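Long-range contacts in carboxylesterase SOBER1 (Arabidopsis thaliana, PDB 6AVV), which hydrolyses short-acyl carboxylic esters and phosphatidylcholine and negatively regulates the plant hypersensitive response triggered by the bacterial effector AvrBsT: residues Ala4-Leu9 with Ser34-Leu39; Leu113-Val118 with Thr152-Ser157. One frame throughout, in Å; residues are numbered along the deposited sequence.

Overall arrangement
Both contacts reach the six-stranded parallel sheet of this alpha/beta hydrolase, whose strands run in the order 37-39, 7-11, 102-107, 127-131, 154-159, 184-189. Contact 1 pairs the outermost strand 37-39 with its neighbour 7-11, away from the probable charge-relay residues. In contact 2, helix 109-119 packs against strand 154-159, deep inside the molecule and near two of those residues, Asp162 and His194. Their centres are about 17 Å apart, and their nearest atoms about 6 Å, without touching. Along the chain they come in series, contact 1 closing before contact 2 opens: the first completes one border of the sheet, the second packs a helix onto one of its faces.

Contact 1 (Ala4-Leu9 with Ser34-Leu39); sequences ARTFIL and SNASWL
Ile8 lies against the indole of Trp38, the two side chains running side by side off the same face of a parallel strand pair at the edge of the alpha/beta-hydrolase sheet. CG1 of Ile8 sits anti to the carbonyl carbon (chi1 -57°) and the chain then extends, which carries CD1 over the six-membered ring of Trp38 in a CH-pi contact, 3.9 Å from the centroid. The other branch, CG2, rests on the same ring, 3.6 Å from Trp38 CZ3. Phe28 meets this indole edge-to-face. On the other face of the sheet, Phe7 CZ reaches Leu39 CB at 3.7 Å, and the CD1 atoms of Leu9 and Leu39 meet at 3.6 Å; helix 75-94 covers Leu9 and Leu39.

Between these layers runs the hydrogen-bond ladder: Ser37 N to Thr6 O, Ile8 N to Ser37 O and Leu39 N to Ile8 O. Toward the start of both segments, extended Arg5 sends NE to a salt bridge with Glu92; Ser37 OG, in one of two conformers, lies over a guanidinium face, 3.2 Å from Arg5 CZ, too poorly angled for a hydrogen bond. A water accepts from Thr6 N and that same Ser37 OG, and donates to Asn35 O at 2.7 Å.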
ATOM      1  N   ALA A   4      -1.874 -16.533  17.069  1.00 39.35           N
ATOM      2  CA  ALA A   4      -2.995 -16.201  16.199  1.00 33.61           C
ATOM      3  C   ALA A   4      -2.512 -16.009  14.765  1.00 30.22           C
ATOM      4  O   ALA A   4      -1.374 -15.603  14.536  1.00 28.06           O
ATOM      5  CB  ALA A   4      -3.708 -14.955  16.693  1.00 29.05           C
ATOM      6  N   ARG A   5      -3.393 -16.306  13.817  1.00 26.18           N
ATOM      7  CA  ARG A   5      -3.043 -16.238  12.406  1.00 25.60           C
ATOM      8  C   ARG A   5      -2.856 -14.791  11.972  1.00 25.32           C
ATOM      9  O   ARG A   5      -3.721 -13.946  12.211  1.00 25.41           O
ATOM     10  CB  ARG A   5      -4.131 -16.900  11.567  1.00 26.02           C
ATOM     11  CG  ARG A   5      -3.846 -16.879  10.083  1.00 32.87           C
ATOM     12  CD  ARG A   5      -4.897 -17.633   9.304  1.00 48.20           C
ATOM     13  NE  ARG A   5      -4.683 -17.529   7.864  1.00 38.62           N
ATOM     14  CZ  ARG A   5      -3.971 -18.395   7.151  1.00 54.35           C
ATOM     15  NH1 ARG A   5      -3.402 -19.439   7.744  1.00 41.79           N
ATOM     16  NH2 ARG A   5      -3.830 -18.218   5.844  1.00 48.49           N
ATOM     17  N   THR A   6      -1.725 -14.510  11.331  1.00 22.80           N
ATOM     18  CA  THR A   6      -1.436 -13.203  10.763  1.00 17.35           C
ATOM     19  C   THR A   6      -1.398 -13.341   9.249  1.00 16.61           C
ATOM     20  O   THR A   6      -0.871 -14.325   8.727  1.00 20.14           O
ATOM     21  CB  THR A   6      -0.100 -12.655  11.272  1.00 23.66           C
ATOM     22  OG1 THR A   6      -0.145 -12.552  12.701  1.00 36.38           O
ATOM     23  CG2 THR A   6       0.188 -11.284  10.684  1.00 24.37           C
ATOM     24  N   PHE A   7      -1.964 -12.364   8.548  1.00 15.21           N
ATOM     25  CA  PHE A   7      -2.035 -12.387   7.092  1.00 15.67           C
ATOM     26  C   PHE A   7      -1.442 -11.101   6.559  1.00 14.20           C
ATOM     27  O   PHE A   7      -1.838 -10.015   6.995  1.00 14.89           O
ATOM     28  CB  PHE A   7      -3.477 -12.533   6.623  1.00 16.11           C
ATOM     29  CG  PHE A   7      -3.637 -12.523   5.139  1.00 17.97           C
ATOM     30  CD1 PHE A   7      -3.293 -13.633   4.384  1.00 18.21           C
ATOM     31  CD2 PHE A   7      -4.151 -11.410   4.491  1.00 16.40           C
ATOM     32  CE1 PHE A   7      -3.454 -13.625   3.017  1.00 21.41           C
ATOM     33  CE2 PHE A   7      -4.313 -11.410   3.116  1.00 19.87           C
ATOM     34  CZ  PHE A   7      -3.961 -12.520   2.386  1.00 22.42           C
ATOM     35  N   ILE A   8      -0.501 -11.216   5.628  1.00 15.23           N
ATOM     36  CA  ILE A   8       0.162 -10.063   5.039  1.00 13.06           C
ATOM     37  C   ILE A   8      -0.032 -10.134   3.537  1.00 12.14           C
ATOM     38  O   ILE A   8       0.434 -11.083   2.888  1.00 13.85           O
ATOM     39  CB  ILE A   8       1.655 -10.013   5.394  1.00 14.40           C
ATOM     40  CG1 ILE A   8       1.833 -10.012   6.915  1.00 18.62           C
ATOM     41  CG2 ILE A   8       2.282  -8.771   4.803  1.00 15.22           C
ATOM     42  CD1 ILE A   8       3.266 -10.030   7.338  1.00 22.71           C
ATOM     43  N   LEU A   9      -0.736  -9.150   2.993  1.00 13.01           N
ATOM     44  CA  LEU A   9      -0.945  -9.022   1.557  1.00 12.39           C
ATOM     45  C   LEU A   9       0.055  -8.003   1.044  1.00 12.90           C
ATOM     46  O   LEU A   9       0.092  -6.875   1.532  1.00 13.73           O
ATOM     47  CB  LEU A   9      -2.367  -8.557   1.247  1.00 13.45           C
ATOM     48  CG  LEU A   9      -2.760  -8.407  -0.224  1.00 38.94           C
ATOM     49  CD1 LEU A   9      -2.699  -9.763  -0.880  1.00 18.25           C
ATOM     50  CD2 LEU A   9      -4.139  -7.776  -0.350  1.00 20.51           C
ATOM     51  N   SER A  34       7.568 -14.951  11.094  1.00 46.59           N
ATOM     52  CA  SER A  34       7.761 -16.199  10.366  1.00 41.09           C
ATOM     53  C   SER A  34       6.527 -17.087  10.438  1.00 37.81           C
ATOM     54  O   SER A  34       6.343 -17.952   9.576  1.00 35.62           O
ATOM     55  CB  SER A  34       8.983 -16.937  10.907  1.00 39.71           C
ATOM     56  OG  SER A  34      10.142 -16.124  10.822  1.00 42.63           O
ATOM     57  N   ASN A  35       5.676 -16.880  11.441  1.00 27.44           N
ATOM     58  CA  ASN A  35       4.399 -17.578  11.527  1.00 24.23           C
ATOM     59  C   ASN A  35       3.373 -17.039  10.530  1.00 32.66           C
ATOM     60  O   ASN A  35       2.395 -17.728  10.226  1.00 27.04           O
ATOM     61  CB  ASN A  35       3.871 -17.469  12.966  1.00 38.65           C
ATOM     62  CG  ASN A  35       2.359 -17.608  13.061  1.00 50.08           C
ATOM     63  OD1 ASN A  35       1.835 -18.712  13.217  1.00 65.96           O
ATOM     64  ND2 ASN A  35       1.651 -16.485  12.970  1.00 52.35           N
ATOM     65  N   ALA A  36       3.581 -15.837   9.999  1.00 24.82           N
ATOM     66  CA  ALA A  36       2.534 -15.181   9.234  1.00 23.57           C
ATOM     67  C   ALA A  36       2.335 -15.825   7.868  1.00 17.55           C
ATOM     68  O   ALA A  36       3.257 -16.403   7.280  1.00 20.13           O
ATOM     69  CB  ALA A  36       2.859 -13.698   9.052  1.00 23.71           C
ATOM     70  N   SER A  37       1.107 -15.708   7.368  1.00 16.44           N
ATOM     71  CA  SER A  37       0.731 -16.163   6.036  0.58 18.70           C
ATOM     72  C   SER A  37       0.802 -14.981   5.077  1.00 20.35           C
ATOM     73  O   SER A  37       0.192 -13.940   5.329  1.00 19.95           O
ATOM     74  CB  SER A  37      -0.681 -16.748   6.035  0.58 25.05           C
ATOM     75  OG  SER A  37      -0.950 -17.468   7.230  0.58 27.50           O
ATOM     76  N   TRP A  38       1.539 -15.145   3.983  1.00 17.21           N
ATOM     77  CA  TRP A  38       1.737 -14.073   3.019  1.00 16.04           C
ATOM     78  C   TRP A  38       1.006 -14.376   1.720  1.00 20.19           C
ATOM     79  O   TRP A  38       0.848 -15.536   1.326  1.00 19.13           O
ATOM     80  CB  TRP A  38       3.221 -13.875   2.685  1.00 14.75           C
ATOM     81  CG  TRP A  38       4.104 -13.446   3.796  1.00 16.87           C
ATOM     82  CD1 TRP A  38       4.514 -14.200   4.856  1.00 20.65           C
ATOM     83  CD2 TRP A  38       4.732 -12.172   3.943  1.00 17.08           C
ATOM     84  NE1 TRP A  38       5.348 -13.469   5.656  1.00 21.43           N
ATOM     85  CE2 TRP A  38       5.503 -12.218   5.118  1.00 20.76           C
ATOM     86  CE3 TRP A  38       4.730 -10.995   3.182  1.00 16.71           C
ATOM     87  CZ2 TRP A  38       6.253 -11.129   5.565  1.00 21.13           C
ATOM     88  CZ3 TRP A  38       5.473  -9.915   3.624  1.00 18.59           C
ATOM     89  CH2 TRP A  38       6.228  -9.990   4.806  1.00 20.01           C
ATOM     90  N   LEU A  39       0.595 -13.317   1.032  1.00 13.67           N
ATOM     91  CA  LEU A  39       0.021 -13.451  -0.299  1.00 13.42           C
ATOM     92  C   LEU A  39       0.583 -12.345  -1.177  1.00 13.34           C
ATOM     93  O   LEU A  39       0.546 -11.170  -0.802  1.00 12.63           O
ATOM     94  CB  LEU A  39      -1.508 -13.375  -0.259  1.00 15.65           C
ATOM     95  CG  LEU A  39      -2.334 -14.100  -1.331  1.00 31.85           C
ATOM     96  CD1 LEU A  39      -3.244 -13.152  -2.094  1.00 23.40           C
ATOM     97  CD2 LEU A  39      -1.482 -14.928  -2.290  1.00 36.85           C
TER
HETATM   98  O   HOH W   1      -0.282 -17.176  10.274  1.00 35.07           O
HETATM   99  O   HOH W   2       2.230 -14.118  13.187  1.00 42.79           O

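Contact 2 (Leu113-Val118 with Thr152-Ser157); sequences LTLASV and TPILWS
Leu115 leaves its helix toward Trp156 and Ile154, and its side chain can be followed outward. CB points at the strand and carries the branch point across; CG then comes to 3.8 Å from Trp156 CZ3, a corner of the benzo ring. The two methyls divide the rest. CD1 stays with the indole, near the same CZ3, while CD2 turns to the tip of Ile154, 4.2 Å from its CD1. Leu115 and Trp156 cross at about a right angle, with the leucine's CG and CD1 at CZ3.

Helix 109-119 follows the probable nucleophile elbow at Ser108 in the alpha/beta-hydrolase fold, and here its short segment runs nearly antiparallel (168°) to strand 154-157, with the axes 10.6 Å apart. Trp156 NE1 is hydrogen-bonded to His158 ND1, and the ring also meets those of Phe186 and His158, which should limit the swing of the indole against Leu115. The Trp156 side chain is about 8 Å from that of Asp162, a probable charge-relay residue.

One turn on, Val118 works with CG1, set anti to the backbone N (chi1 165°) and directed at Thr152 and Ile154. It presses on Thr152 CG2 at 3.4 Å, tighter than a usual methyl contact, and stands 4.0 Å from Ile154 CD1. Thr152 OG1 takes a hydrogen bond from Leu125 N and also gives one to a water, at 2.7 Å; that water in turn donates to Val118 O at 2.8 Å.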
ATOM      1  N   LEU A 113      -2.244   1.656  -4.015  1.00 10.23           N
ATOM      2  CA  LEU A 113      -3.379   0.744  -3.914  1.00 12.98           C
ATOM      3  C   LEU A 113      -3.607   0.315  -2.469  1.00 12.39           C
ATOM      4  O   LEU A 113      -4.754   0.162  -2.032  1.00 11.95           O
ATOM      5  CB  LEU A 113      -3.124  -0.480  -4.798  1.00 12.80           C
ATOM      6  CG  LEU A 113      -4.241  -1.131  -5.625  1.00 34.91           C
ATOM      7  CD1 LEU A 113      -3.986  -2.637  -5.878  1.00 13.99           C
ATOM      8  CD2 LEU A 113      -5.635  -0.865  -5.056  1.00 12.09           C
ATOM      9  N   THR A 114      -2.522   0.092  -1.729  1.00 11.25           N
ATOM     10  CA  THR A 114      -2.627  -0.230  -0.312  1.00 10.31           C
ATOM     11  C   THR A 114      -3.422   0.835   0.407  1.00 11.67           C
ATOM     12  O   THR A 114      -4.361   0.531   1.149  1.00 13.06           O
ATOM     13  CB  THR A 114      -1.236  -0.357   0.309  1.00 12.32           C
ATOM     14  OG1 THR A 114      -0.634  -1.582  -0.115  1.00 13.03           O
ATOM     15  CG2 THR A 114      -1.341  -0.393   1.822  1.00 14.08           C
ATOM     16  N   LEU A 115      -3.040   2.096   0.205  1.00 12.11           N
ATOM     17  CA  LEU A 115      -3.727   3.204   0.859  1.00 13.57           C
ATOM     18  C   LEU A 115      -5.214   3.185   0.529  1.00 14.24           C
ATOM     19  O   LEU A 115      -6.070   3.226   1.425  1.00 14.22           O
ATOM     20  CB  LEU A 115      -3.077   4.506   0.399  1.00 12.27           C
ATOM     21  CG  LEU A 115      -2.877   5.753   1.251  1.00 29.79           C
ATOM     22  CD1 LEU A 115      -3.558   6.941   0.583  1.00 17.62           C
ATOM     23  CD2 LEU A 115      -3.259   5.564   2.698  1.00 17.11           C
ATOM     24  N   ALA A 116      -5.541   3.117  -0.762  1.00 11.30           N
ATOM     25  CA  ALA A 116      -6.939   3.138  -1.179  1.00 13.72           C
ATOM     26  C   ALA A 116      -7.702   1.952  -0.612  1.00 15.07           C
ATOM     27  O   ALA A 116      -8.846   2.094  -0.170  1.00 15.08           O
ATOM     28  CB  ALA A 116      -7.026   3.143  -2.706  1.00 15.71           C
ATOM     29  N   SER A 117      -7.087   0.770  -0.626  1.00 12.76           N
ATOM     30  CA  SER A 117      -7.777  -0.433  -0.188  1.00 12.05           C
ATOM     31  C   SER A 117      -8.077  -0.397   1.297  1.00 11.38           C
ATOM     32  O   SER A 117      -9.172  -0.788   1.723  1.00 14.49           O
ATOM     33  CB  SER A 117      -6.927  -1.649  -0.522  1.00 10.57           C
ATOM     34  OG  SER A 117      -6.833  -1.782  -1.928  1.00 13.38           O
ATOM     35  N   VAL A 118      -7.121   0.060   2.100  1.00 11.61           N
ATOM     36  CA  VAL A 118      -7.330   0.080   3.544  1.00 10.04           C
ATOM     37  C   VAL A 118      -8.404   1.093   3.914  1.00 13.23           C
ATOM     38  O   VAL A 118      -9.295   0.809   4.725  1.00 13.52           O
ATOM     39  CB  VAL A 118      -6.009   0.376   4.270  1.00 13.55           C
ATOM     40  CG1 VAL A 118      -6.275   0.769   5.710  1.00 16.76           C
ATOM     41  CG2 VAL A 118      -5.093  -0.835   4.187  1.00 18.08           C
ATOM     42  N   THR A 152      -7.637   2.149  11.095  1.00 13.37           N
ATOM     43  CA  THR A 152      -6.495   1.336  10.689  1.00 14.87           C
ATOM     44  C   THR A 152      -5.242   2.199  10.636  1.00 13.56           C
ATOM     45  O   THR A 152      -5.250   3.240   9.976  1.00 15.24           O
ATOM     46  CB  THR A 152      -6.750   0.719   9.324  1.00 11.40           C
ATOM     47  OG1 THR A 152      -7.958  -0.049   9.366  1.00 13.31           O
ATOM     48  CG2 THR A 152      -5.565  -0.177   8.926  1.00 15.69           C
ATOM     49  N   PRO A 153      -4.159   1.821  11.313  1.00 13.31           N
ATOM     50  CA  PRO A 153      -2.959   2.661  11.270  1.00 14.98           C
ATOM     51  C   PRO A 153      -2.252   2.501   9.939  1.00 15.56           C
ATOM     52  O   PRO A 153      -2.260   1.425   9.341  1.00 13.53           O
ATOM     53  CB  PRO A 153      -2.101   2.128  12.417  1.00 22.18           C
ATOM     54  CG  PRO A 153      -2.531   0.712  12.566  1.00 23.69           C
ATOM     55  CD  PRO A 153      -4.012   0.693  12.253  1.00 16.15           C
ATOM     56  N   ILE A 154      -1.665   3.599   9.479  1.00 16.39           N
ATOM     57  CA  ILE A 154      -0.879   3.641   8.252  1.00 14.39           C
ATOM     58  C   ILE A 154       0.561   3.927   8.638  1.00 15.94           C
ATOM     59  O   ILE A 154       0.828   4.833   9.440  1.00 15.61           O
ATOM     60  CB  ILE A 154      -1.394   4.717   7.279  1.00 14.28           C
ATOM     61  CG1 ILE A 154      -2.862   4.509   6.946  1.00 17.39           C
ATOM     62  CG2 ILE A 154      -0.557   4.730   5.996  1.00 16.09           C
ATOM     63  CD1 ILE A 154      -3.128   3.246   6.208  1.00 14.80           C
ATOM     64  N   LEU A 155       1.482   3.146   8.094  1.00 12.65           N
ATOM     65  CA  LEU A 155       2.902   3.470   8.140  1.00 12.14           C
ATOM     66  C   LEU A 155       3.328   3.804   6.722  1.00 11.80           C
ATOM     67  O   LEU A 155       3.229   2.951   5.835  1.00 13.86           O
ATOM     68  CB  LEU A 155       3.729   2.303   8.682  1.00 12.98           C
ATOM     69  CG  LEU A 155       5.240   2.499   8.578  1.00 16.71           C
ATOM     70  CD1 LEU A 155       5.698   3.647   9.484  1.00 17.16           C
ATOM     71  CD2 LEU A 155       5.941   1.202   8.950  1.00 17.93           C
ATOM     72  N   TRP A 156       3.780   5.026   6.508  1.00 12.43           N
ATOM     73  CA  TRP A 156       4.212   5.482   5.194  1.00 11.20           C
ATOM     74  C   TRP A 156       5.721   5.655   5.210  1.00 16.26           C
ATOM     75  O   TRP A 156       6.237   6.440   6.010  1.00 14.55           O
ATOM     76  CB  TRP A 156       3.533   6.801   4.845  1.00 12.08           C
ATOM     77  CG  TRP A 156       3.668   7.210   3.410  1.00 13.76           C
ATOM     78  CD1 TRP A 156       4.822   7.522   2.744  1.00 13.35           C
ATOM     79  CD2 TRP A 156       2.601   7.396   2.479  1.00 11.70           C
ATOM     80  NE1 TRP A 156       4.533   7.871   1.440  1.00 14.21           N
ATOM     81  CE2 TRP A 156       3.178   7.804   1.256  1.00 11.37           C
ATOM     82  CE3 TRP A 156       1.210   7.255   2.557  1.00 13.81           C
ATOM     83  CZ2 TRP A 156       2.415   8.073   0.126  1.00 13.11           C
ATOM     84  CZ3 TRP A 156       0.452   7.505   1.421  1.00 15.63           C
ATOM     85  CH2 TRP A 156       1.062   7.909   0.221  1.00 11.73           C
ATOM     86  N   SER A 157       6.419   4.937   4.326  1.00 12.05           N
ATOM     87  CA  SER A 157       7.870   4.998   4.208  1.00 12.00           C
ATOM     88  C   SER A 157       8.203   5.603   2.858  1.00 15.39           C
ATOM     89  O   SER A 157       7.618   5.205   1.849  1.00 13.05           O
ATOM     90  CB  SER A 157       8.499   3.606   4.323  1.00 13.39           C
ATOM     91  OG  SER A 157       8.151   2.956   5.536  1.00 14.85           O
TER
HETATM   92  O   HOH W   3      -9.280  -0.683   7.140  1.00 15.89           O